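Local atomic coordinates of BH2414 protein (Bacillus halodurans, PDB entry 3ON1), a protein that is of unknown function but belongs to the L7Ae/L30e/S12e/Gadd45 ribosomal protein family, so that it may bind RNA as many relatives do. Residues Lys28-Gly33 against Asp54-Tyr59; Thr36-Ser41 against Ile61-Val66; Ser41-Ile46 against Gly67-Leu72. One frame throughout, in Å; residues are numbered along the deposited sequence. Where two conformers were deposited one is given.

Interaction 1. Residues Lys28-Gly33 against Asp54-Tyr59; sequences KAVQNG and DKCGSY
Tyr-59, in the last turn of helix 46-59, reaches across to the C-terminal end of helix 23-31 and lays its ring along Val-30 and Gln-31, an instance of two helices joined by one long aromatic side chain. Its CB starts 4.1 Å from Val-30 CG1. Further out, CG and CD2 stay beside that same methyl, with CD2 to Val-30 CG1 at 3.8 Å. The far half of the ring passes to Gln-31: CE2 lies near the CG methylene, CZ approaches the CA, and the hydroxyl oxygen OH ends 3.5 Å from Gln-31 CG, close to CB as well. Over one face of the ring, displaced toward its rim, stands the carbonyl oxygen of Val-30. The tyrosine thus meets the aliphatic part of Gln-31, whose amide plane is turned 55° from the ring.

Beyond the ring, Gln-31 NE2 donates to a water at 2.7 Å, and the same water accepts a weak bond from Lys-55 NZ, which a bend at chi2 and an extended outer chain carry there. Deeper in, the two branches of Val-30 divide the work. CG1, anti to the backbone N (chi1 165°), serves the tyrosine, while CG2 looks to Cys-56 SG at 4.1 Å. Val-30 and Cys-56 also rest on Val-38 of strand 37-41, on which both helices pack.

Helix 23-31 is closed by a Schellman motif: Gly-33 takes the positive phi of the C-prime position, its N bonding to Val-30 O while Gln-34 N returns to Ala-29 O. The whole is typical of the layered alpha-beta-alpha fold of the L7Ae family, with neighbouring helices covering one face of the sheet.

Interaction 2. Residues Thr36-Ser41 against Ile61-Val66; sequences TLVILS and IPVKVV
Strands 37-41 and 63-66 run parallel, their short axes 24° apart and 4.7 Å at closest approach, and illustrate how a parallel pair shares its bonds between alternate residues. Val-38 and Leu-40 each use both N and O toward the partner strand. Val-38 N donates to Pro-62 O, and its own O accepts from Lys-64 N at 2.9 Å. One step on, Leu-40 N meets Lys-64 O at 2.7 Å, a nearly straight bond of 173° at the hydrogen, and Leu-40 O receives Val-66 N. CA-H groups of Val-63 and Val-65 add weaker contacts to the same Val-38 and Leu-40 oxygens.

The side chains sort onto two faces. On that of Val-38, Leu-40, Val-63 and Val-65, Leu-40 CD1 slants across to Val-63 CG1 at 3.6 Å and also reaches Val-65 CG2 at 4.1 Å. The opposite face carries Ile-39 and Lys-64; from the strand's end Val-66 brings its CG2 to Ile-39 CG2, 3.6 Å away. With CG1 anti to the carbonyl carbon (chi1 -75°), CG2 of Val-66 falls between backbone N and carbonyl carbon. At the entry to the strands the Leu-37 side chain crosses that of Pro-62 at about a right angle, CD1 3.9 Å from Pro-62 CB, and approaches Lys-64 CG equally closely. Ile-61 CG2 lies against the peptide joining Thr-36 to Leu-37.

Lys-64 then leads away to a salt bridge with Asp-100. Strand 63-66 is an outermost strand of the four-stranded sheet, whereas 37-41 also pairs antiparallel with strand 83-86. Helix 46-59, the crossover of this beta-alpha-beta unit, covers the Val-38 and Leu-40 face through Leu-52, Leu-53 and Cys-56; Leu-10, Leu-72 and Ile-99, from three further helices, cover the other.

Interaction 3. Residues Ser41-Ile46 against Gly67-Leu72; sequences SSDAGI and GNRQML
A type I turn, from Ser-41 to Ala-44, and the N-terminus of helix 69-75, each following one of two neighbouring parallel strands, meet here, an example of a loop carboxylate engaging the first turn of a helix. Asp-43 OD1 accepts from Arg-69 N at 3.2 Å; the donor comes to the anti side of the oxygen and 27° out of the carboxylate plane. The carboxylate lies alongside the Asn-68 amide, pointing the same way with the planes only 5° apart.

Asn-68 is itself the N-cap. With CG held between its backbone N and carbonyl carbon (chi1 61°), OD1 turns back into the helix and accepts from the N of Met-71, a selenomethionine, at 2.7 Å. Arg-69 bends at chi3 and brings the edge of its guanidinium to the Asp-43 carbonyl, where NH2 makes a weak bond to O of 3.3 Å. Within the turn, Ser-41 OG accepts from Asp-43 N in an ST turn, and Ser-41 CB packs against Leu-72 CD1 at 3.8 Å. A water donates to Gly-67 O and also bonds to Ser-42 OG.

The chemistry is that of a helix start supplied with acceptors: one N-H is taken by the capping amide within the segment, another by a carboxylate from the adjoining loop. A negative group at this end would probably be favoured by the helix dipole, and the nearby arginine, though not in a salt bridge with Asp-43, should add to that effect.

The three contacts follow the parallel strand pair from end to end. Interaction 2 lies in the middle, its centre 11 Å from those of both others, while interactions 1 and 3 are 20 Å apart between centres and do not touch, their nearest atoms being about 8 Å from each other. Toward interaction 1 the joining residues are Cys-56 and Val-30: Val-38 CG2 lies 3.6 Å from Cys-56 SG and 4.0 Å from Val-30 CG2, and Cys-56 O is probably hydrogen-bonded to Ile-61 N. Toward interaction 3, Ser-41 belongs to both, Val-66 O probably accepts from Ser-42 N at 3.2 Å, and Ile-39 CG2 meets Leu-72 CD2. Along the chain the segments of all three alternate.

Interaction 1. Residues Lys28-Gly33 against Asp54-Tyr59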
loop_
_atom_site.group_PDB
_atom_site.type_symbol
_atom_site.label_atom_id
_atom_site.label_comp_id
_atom_site.label_asym_id
_atom_site.label_seq_id
_atom_site.Cartn_x
_atom_site.Cartn_y
_atom_site.Cartn_z
ATOM N N LYS A 28 11.832 2.439 -3.592
ATOM C CA LYS A 28 12.771 1.722 -4.444
ATOM C C LYS A 28 12.052 0.768 -5.395
ATOM O O LYS A 28 12.382 0.701 -6.580
ATOM C CB LYS A 28 13.783 0.964 -3.586
ATOM C CG LYS A 28 14.938 0.385 -4.366
ATOM C CD LYS A 28 15.935 -0.262 -3.429
ATOM C CE LYS A 28 16.892 -1.151 -4.190
ATOM N NZ LYS A 28 17.826 -1.856 -3.273
ATOM N N ALA A 29 11.053 0.055 -4.874
ATOM C CA ALA A 29 10.277 -0.889 -5.677
ATOM C C ALA A 29 9.444 -0.199 -6.751
ATOM O O ALA A 29 9.332 -0.708 -7.862
ATOM C CB ALA A 29 9.402 -1.763 -4.789
ATOM N N VAL A 30 8.872 0.959 -6.417
ATOM C CA VAL A 30 8.154 1.788 -7.392
ATOM C C VAL A 30 9.097 2.168 -8.537
ATOM O O VAL A 30 8.757 2.031 -9.716
ATOM C CB VAL A 30 7.539 3.051 -6.729
ATOM C CG1 VAL A 30 7.127 4.090 -7.771
ATOM C CG2 VAL A 30 6.329 2.674 -5.871
ATOM N N GLN A 31 10.297 2.610 -8.177
ATOM C CA GLN A 31 11.281 3.031 -9.176
ATOM C C GLN A 31 11.743 1.872 -10.059
ATOM O O GLN A 31 12.098 2.080 -11.223
ATOM C CB GLN A 31 12.474 3.700 -8.506
ATOM C CG GLN A 31 12.136 5.015 -7.846
ATOM C CD GLN A 31 13.222 5.498 -6.911
ATOM O OE1 GLN A 31 14.049 4.713 -6.436
ATOM N NE2 GLN A 31 13.215 6.790 -6.626
ATOM N N ASN A 32 11.716 0.658 -9.509
ATOM C CA ASN A 32 12.081 -0.551 -10.253
ATOM C C ASN A 32 10.929 -1.205 -11.009
ATOM O O ASN A 32 11.086 -2.288 -11.574
ATOM C CB ASN A 32 12.734 -1.566 -9.319
ATOM C CG ASN A 32 14.219 -1.338 -9.165
ATOM O OD1 ASN A 32 14.947 -1.202 -10.153
ATOM N ND2 ASN A 32 14.685 -1.310 -7.923
ATOM N N GLY A 33 9.775 -0.542 -11.013
ATOM C CA GLY A 33 8.584 -1.042 -11.698
ATOM C C GLY A 33 7.993 -2.316 -11.116
ATOM O O GLY A 33 7.334 -3.083 -11.831
ATOM N N ASP A 54 4.365 12.319 -4.418
ATOM C CA ASP A 54 5.253 12.876 -5.447
ATOM C C ASP A 54 5.828 11.784 -6.344
ATOM O O ASP A 54 5.707 11.858 -7.570
ATOM C CB ASP A 54 6.408 13.665 -4.814
ATOM C CG ASP A 54 6.047 15.107 -4.515
ATOM O OD1 ASP A 54 5.086 15.631 -5.119
ATOM O OD2 ASP A 54 6.745 15.731 -3.685
ATOM N N LYS A 55 6.449 10.774 -5.727
ATOM C CA LYS A 55 7.125 9.695 -6.458
ATOM C C LYS A 55 6.149 8.891 -7.306
ATOM O O LYS A 55 6.390 8.673 -8.494
ATOM C CB LYS A 55 7.877 8.757 -5.497
ATOM C CG LYS A 55 9.068 9.383 -4.777
ATOM C CD LYS A 55 10.339 9.380 -5.621
ATOM C CE LYS A 55 11.454 10.139 -4.916
ATOM N NZ LYS A 55 12.687 10.214 -5.745
ATOM N N CYS A 56 5.042 8.464 -6.703
ATOM C CA CYS A 56 4.047 7.670 -7.428
ATOM C C CYS A 56 3.339 8.485 -8.499
ATOM O O CYS A 56 2.970 7.949 -9.540
ATOM C CB CYS A 56 3.033 7.052 -6.474
ATOM S SG CYS A 56 3.743 5.821 -5.372
ATOM N N GLY A 57 3.171 9.782 -8.247
ATOM C CA GLY A 57 2.648 10.705 -9.261
ATOM C C GLY A 57 3.482 10.690 -10.532
ATOM O O GLY A 57 2.941 10.594 -11.637
ATOM N N SER A 58 4.802 10.770 -10.364
ATOM C CA SER A 58 5.746 10.726 -11.483
ATOM C C SER A 58 5.667 9.421 -12.270
ATOM O O SER A 58 5.723 9.432 -13.496
ATOM C CB SER A 58 7.172 10.942 -10.983
ATOM O OG SER A 58 7.299 12.214 -10.373
ATOM N N TYR A 59 5.523 8.305 -11.559
ATOM C CA TYR A 59 5.450 6.986 -12.185
ATOM C C TYR A 59 4.022 6.577 -12.577
ATOM O O TYR A 59 3.822 5.516 -13.179
ATOM C CB TYR A 59 6.083 5.923 -11.273
ATOM C CG TYR A 59 7.593 5.972 -11.229
ATOM C CD1 TYR A 59 8.355 5.316 -12.195
ATOM C CD2 TYR A 59 8.266 6.685 -10.235
ATOM C CE1 TYR A 59 9.746 5.350 -12.164
ATOM C CE2 TYR A 59 9.664 6.726 -10.196
ATOM C CZ TYR A 59 10.393 6.060 -11.170
ATOM O OH TYR A 59 11.769 6.097 -11.157
HETATM O O HOH W 1 14.363 7.572 -4.329
#

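Interaction 2. Residues Thr36-Ser41 against Ile61-Val66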
loop_
_atom_site.group_PDB
_atom_site.type_symbol
_atom_site.label_atom_id
_atom_site.label_comp_id
_atom_site.label_asym_id
_atom_site.label_seq_id
_atom_site.Cartn_x
_atom_site.Cartn_y
_atom_site.Cartn_z
ATOM N N THR A 36 2.512 -1.731 -8.200
ATOM C CA THR A 36 1.423 -1.164 -9.005
ATOM C C THR A 36 0.342 -0.439 -8.194
ATOM O O THR A 36 -0.616 0.095 -8.760
ATOM C CB THR A 36 0.789 -2.208 -9.952
ATOM O OG1 THR A 36 0.676 -3.478 -9.287
ATOM C CG2 THR A 36 1.634 -2.352 -11.207
ATOM N N LEU A 37 0.499 -0.432 -6.871
ATOM C CA LEU A 37 -0.370 0.343 -5.983
ATOM C C LEU A 37 0.367 0.586 -4.684
ATOM O O LEU A 37 1.021 -0.318 -4.158
ATOM C CB LEU A 37 -1.694 -0.388 -5.694
ATOM C CG LEU A 37 -2.616 0.164 -4.590
ATOM C CD1 LEU A 37 -3.246 1.504 -4.973
ATOM C CD2 LEU A 37 -3.710 -0.827 -4.253
ATOM N N VAL A 38 0.256 1.806 -4.171
ATOM C CA VAL A 38 0.767 2.119 -2.841
ATOM C C VAL A 38 -0.402 2.477 -1.935
ATOM O O VAL A 38 -1.269 3.264 -2.300
ATOM C CB VAL A 38 1.821 3.250 -2.885
ATOM C CG1 VAL A 38 2.200 3.701 -1.476
ATOM C CG2 VAL A 38 3.059 2.770 -3.642
ATOM N N ILE A 39 -0.431 1.847 -0.767
ATOM C CA ILE A 39 -1.405 2.161 0.270
ATOM C C ILE A 39 -0.680 2.845 1.417
ATOM O O ILE A 39 0.286 2.307 1.957
ATOM C CB ILE A 39 -2.147 0.898 0.750
ATOM C CG1 ILE A 39 -3.030 0.351 -0.379
ATOM C CG2 ILE A 39 -2.987 1.205 1.997
ATOM C CD1 ILE A 39 -3.535 -1.073 -0.156
ATOM N N LEU A 40 -1.142 4.043 1.761
ATOM C CA LEU A 40 -0.555 4.816 2.848
ATOM C C LEU A 40 -1.539 4.903 3.991
ATOM O O LEU A 40 -2.708 5.197 3.777
ATOM C CB LEU A 40 -0.249 6.239 2.387
ATOM C CG LEU A 40 0.911 6.543 1.453
ATOM C CD1 LEU A 40 0.827 8.001 1.050
ATOM C CD2 LEU A 40 2.222 6.258 2.155
ATOM N N SER A 41 -1.065 4.661 5.208
ATOM C CA SER A 41 -1.887 4.885 6.389
ATOM C C SER A 41 -2.274 6.355 6.494
ATOM O O SER A 41 -1.446 7.234 6.224
ATOM C CB SER A 41 -1.125 4.481 7.649
ATOM O OG SER A 41 -1.880 4.819 8.799
ATOM N N ILE A 61 1.574 5.699 -10.569
ATOM C CA ILE A 61 1.147 4.590 -9.729
ATOM C C ILE A 61 0.101 5.130 -8.752
ATOM O O ILE A 61 0.353 6.126 -8.063
ATOM C CB ILE A 61 2.348 3.973 -8.963
ATOM C CG1 ILE A 61 3.396 3.413 -9.936
ATOM C CG2 ILE A 61 1.891 2.892 -7.988
ATOM C CD1 ILE A 61 2.875 2.354 -10.901
ATOM N N PRO A 62 -1.082 4.491 -8.697
ATOM C CA PRO A 62 -2.099 4.959 -7.756
ATOM C C PRO A 62 -1.629 4.873 -6.305
ATOM O O PRO A 62 -0.903 3.940 -5.933
ATOM C CB PRO A 62 -3.281 4.014 -8.006
ATOM C CG PRO A 62 -2.691 2.825 -8.666
ATOM C CD PRO A 62 -1.572 3.365 -9.507
ATOM N N VAL A 63 -2.020 5.873 -5.520
ATOM C CA VAL A 63 -1.749 5.922 -4.087
ATOM C C VAL A 63 -3.074 6.125 -3.373
ATOM O O VAL A 63 -3.832 7.050 -3.696
ATOM C CB VAL A 63 -0.802 7.088 -3.699
ATOM C CG1 VAL A 63 -0.570 7.118 -2.183
ATOM C CG2 VAL A 63 0.521 6.980 -4.419
ATOM N N LYS A 64 -3.352 5.262 -2.405
ATOM C CA LYS A 64 -4.536 5.421 -1.568
ATOM C C LYS A 64 -4.099 5.772 -0.162
ATOM O O LYS A 64 -3.121 5.224 0.346
ATOM C CB LYS A 64 -5.403 4.151 -1.557
ATOM C CG LYS A 64 -5.838 3.669 -2.935
ATOM C CD LYS A 64 -6.666 4.703 -3.675
ATOM C CE LYS A 64 -6.812 4.321 -5.136
ATOM N NZ LYS A 64 -7.438 5.424 -5.920
ATOM N N VAL A 65 -4.813 6.705 0.455
ATOM C CA VAL A 65 -4.574 7.047 1.851
ATOM C C VAL A 65 -5.778 6.563 2.649
ATOM O O VAL A 65 -6.873 7.104 2.510
ATOM C CB VAL A 65 -4.331 8.561 2.047
ATOM C CG1 VAL A 65 -4.099 8.876 3.528
ATOM C CG2 VAL A 65 -3.147 9.016 1.205
ATOM N N VAL A 66 -5.572 5.531 3.462
ATOM C CA VAL A 66 -6.676 4.834 4.138
ATOM C C VAL A 66 -6.309 4.287 5.511
ATOM O O VAL A 66 -5.131 4.079 5.814
ATOM C CB VAL A 66 -7.216 3.650 3.290
ATOM C CG1 VAL A 66 -8.062 4.137 2.136
ATOM C CG2 VAL A 66 -6.087 2.753 2.812
#

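Interaction 3. Residues Ser41-Ile46 against Gly67-Leu72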
loop_
_atom_site.group_PDB
_atom_site.type_symbol
_atom_site.label_atom_id
_atom_site.label_comp_id
_atom_site.label_asym_id
_atom_site.label_seq_id
_atom_site.Cartn_x
_atom_site.Cartn_y
_atom_site.Cartn_z
ATOM N N SER A 41 -1.065 4.661 5.208
ATOM C CA SER A 41 -1.887 4.885 6.389
ATOM C C SER A 41 -2.274 6.355 6.494
ATOM O O SER A 41 -1.446 7.234 6.224
ATOM C CB SER A 41 -1.125 4.481 7.649
ATOM O OG SER A 41 -1.880 4.819 8.799
ATOM N N SER A 42 -3.515 6.624 6.903
ATOM C CA SER A 42 -3.926 8.003 7.210
ATOM C C SER A 42 -3.035 8.652 8.275
ATOM O O SER A 42 -2.912 9.881 8.321
ATOM C CB SER A 42 -5.387 8.059 7.653
ATOM O OG SER A 42 -6.249 7.611 6.622
ATOM N N ASP A 43 -2.420 7.799 9.098
ATOM C CA ASP A 43 -1.526 8.184 10.194
ATOM C C ASP A 43 -0.138 8.582 9.756
ATOM O O ASP A 43 0.603 9.196 10.528
ATOM C CB ASP A 43 -1.353 7.009 11.146
ATOM C CG ASP A 43 -2.534 6.813 12.022
ATOM O OD1 ASP A 43 -2.762 5.665 12.444
ATOM O OD2 ASP A 43 -3.234 7.812 12.287
ATOM N N ALA A 44 0.221 8.200 8.533
ATOM C CA ALA A 44 1.568 8.418 8.002
ATOM C C ALA A 44 1.902 9.892 8.163
ATOM O O ALA A 44 1.021 10.746 8.029
ATOM C CB ALA A 44 1.641 8.029 6.527
ATOM N N GLY A 45 3.161 10.180 8.474
ATOM C CA GLY A 45 3.637 11.558 8.558
ATOM C C GLY A 45 3.433 12.299 7.251
ATOM O O GLY A 45 3.444 11.694 6.176
ATOM N N ILE A 46 3.229 13.608 7.339
ATOM C CA ILE A 46 2.946 14.403 6.142
ATOM C C ILE A 46 4.108 14.350 5.141
ATOM O O ILE A 46 3.880 14.379 3.941
ATOM C CB ILE A 46 2.502 15.869 6.475
ATOM C CG1 ILE A 46 1.906 16.574 5.246
ATOM C CG2 ILE A 46 3.646 16.674 7.093
ATOM C CD1 ILE A 46 0.638 15.947 4.692
ATOM N N GLY A 67 -7.334 4.041 6.323
ATOM C CA GLY A 67 -7.198 3.330 7.594
ATOM C C GLY A 67 -6.301 4.005 8.605
ATOM O O GLY A 67 -6.255 5.221 8.692
ATOM N N ASN A 68 -5.619 3.194 9.399
ATOM C CA ASN A 68 -4.586 3.670 10.301
ATOM C C ASN A 68 -3.515 2.589 10.357
ATOM O O ASN A 68 -3.696 1.511 9.776
ATOM C CB ASN A 68 -5.160 4.005 11.683
ATOM C CG ASN A 68 -5.790 2.812 12.359
ATOM O OD1 ASN A 68 -5.242 1.714 12.327
ATOM N ND2 ASN A 68 -6.945 3.019 12.984
ATOM N N ARG A 69 -2.404 2.861 11.033
ATOM C CA ARG A 69 -1.281 1.924 11.000
ATOM C C ARG A 69 -1.569 0.612 11.738
ATOM O O ARG A 69 -1.001 -0.424 11.398
ATOM C CB ARG A 69 0.022 2.581 11.468
ATOM C CG ARG A 69 0.066 2.986 12.935
ATOM C CD ARG A 69 1.377 3.692 13.248
ATOM N NE ARG A 69 1.458 4.972 12.549
ATOM C CZ ARG A 69 2.537 5.749 12.506
ATOM N NH1 ARG A 69 3.668 5.382 13.100
ATOM N NH2 ARG A 69 2.489 6.891 11.841
ATOM N N GLN A 70 -2.473 0.665 12.712
ATOM C CA GLN A 70 -2.898 -0.529 13.448
ATOM C C GLN A 70 -3.700 -1.480 12.559
ATOM O O GLN A 70 -3.369 -2.668 12.470
ATOM C CB GLN A 70 -3.693 -0.133 14.707
ATOM C CG GLN A 70 -2.857 0.565 15.784
ATOM C CD GLN A 70 -2.580 2.031 15.490
ATOM O OE1 GLN A 70 -3.346 2.702 14.788
ATOM N NE2 GLN A 70 -1.479 2.539 16.031
HETATM N N MSE A 71 -4.734 -0.955 11.903
HETATM C CA MSE A 71 -5.559 -1.728 10.971
HETATM C C MSE A 71 -4.732 -2.331 9.834
HETATM O O MSE A 71 -4.937 -3.483 9.460
HETATM C CB MSE A 71 -6.651 -0.850 10.359
HETATM C CG MSE A 71 -7.701 -0.331 11.319
HETATM SE SE MSE A 71 -8.655 1.166 10.488
HETATM C CE MSE A 71 -8.991 0.320 8.771
ATOM N N LEU A 72 -3.811 -1.544 9.281
ATOM C CA LEU A 72 -2.977 -2.014 8.162
ATOM C C LEU A 72 -2.022 -3.119 8.592
ATOM O O LEU A 72 -1.911 -4.151 7.930
ATOM C CB LEU A 72 -2.201 -0.854 7.536
ATOM C CG LEU A 72 -2.983 0.126 6.667
ATOM C CD1 LEU A 72 -2.012 1.109 6.032
ATOM C CD2 LEU A 72 -3.782 -0.613 5.595
HETATM O O HOH W 2 -8.633 6.456 7.248
#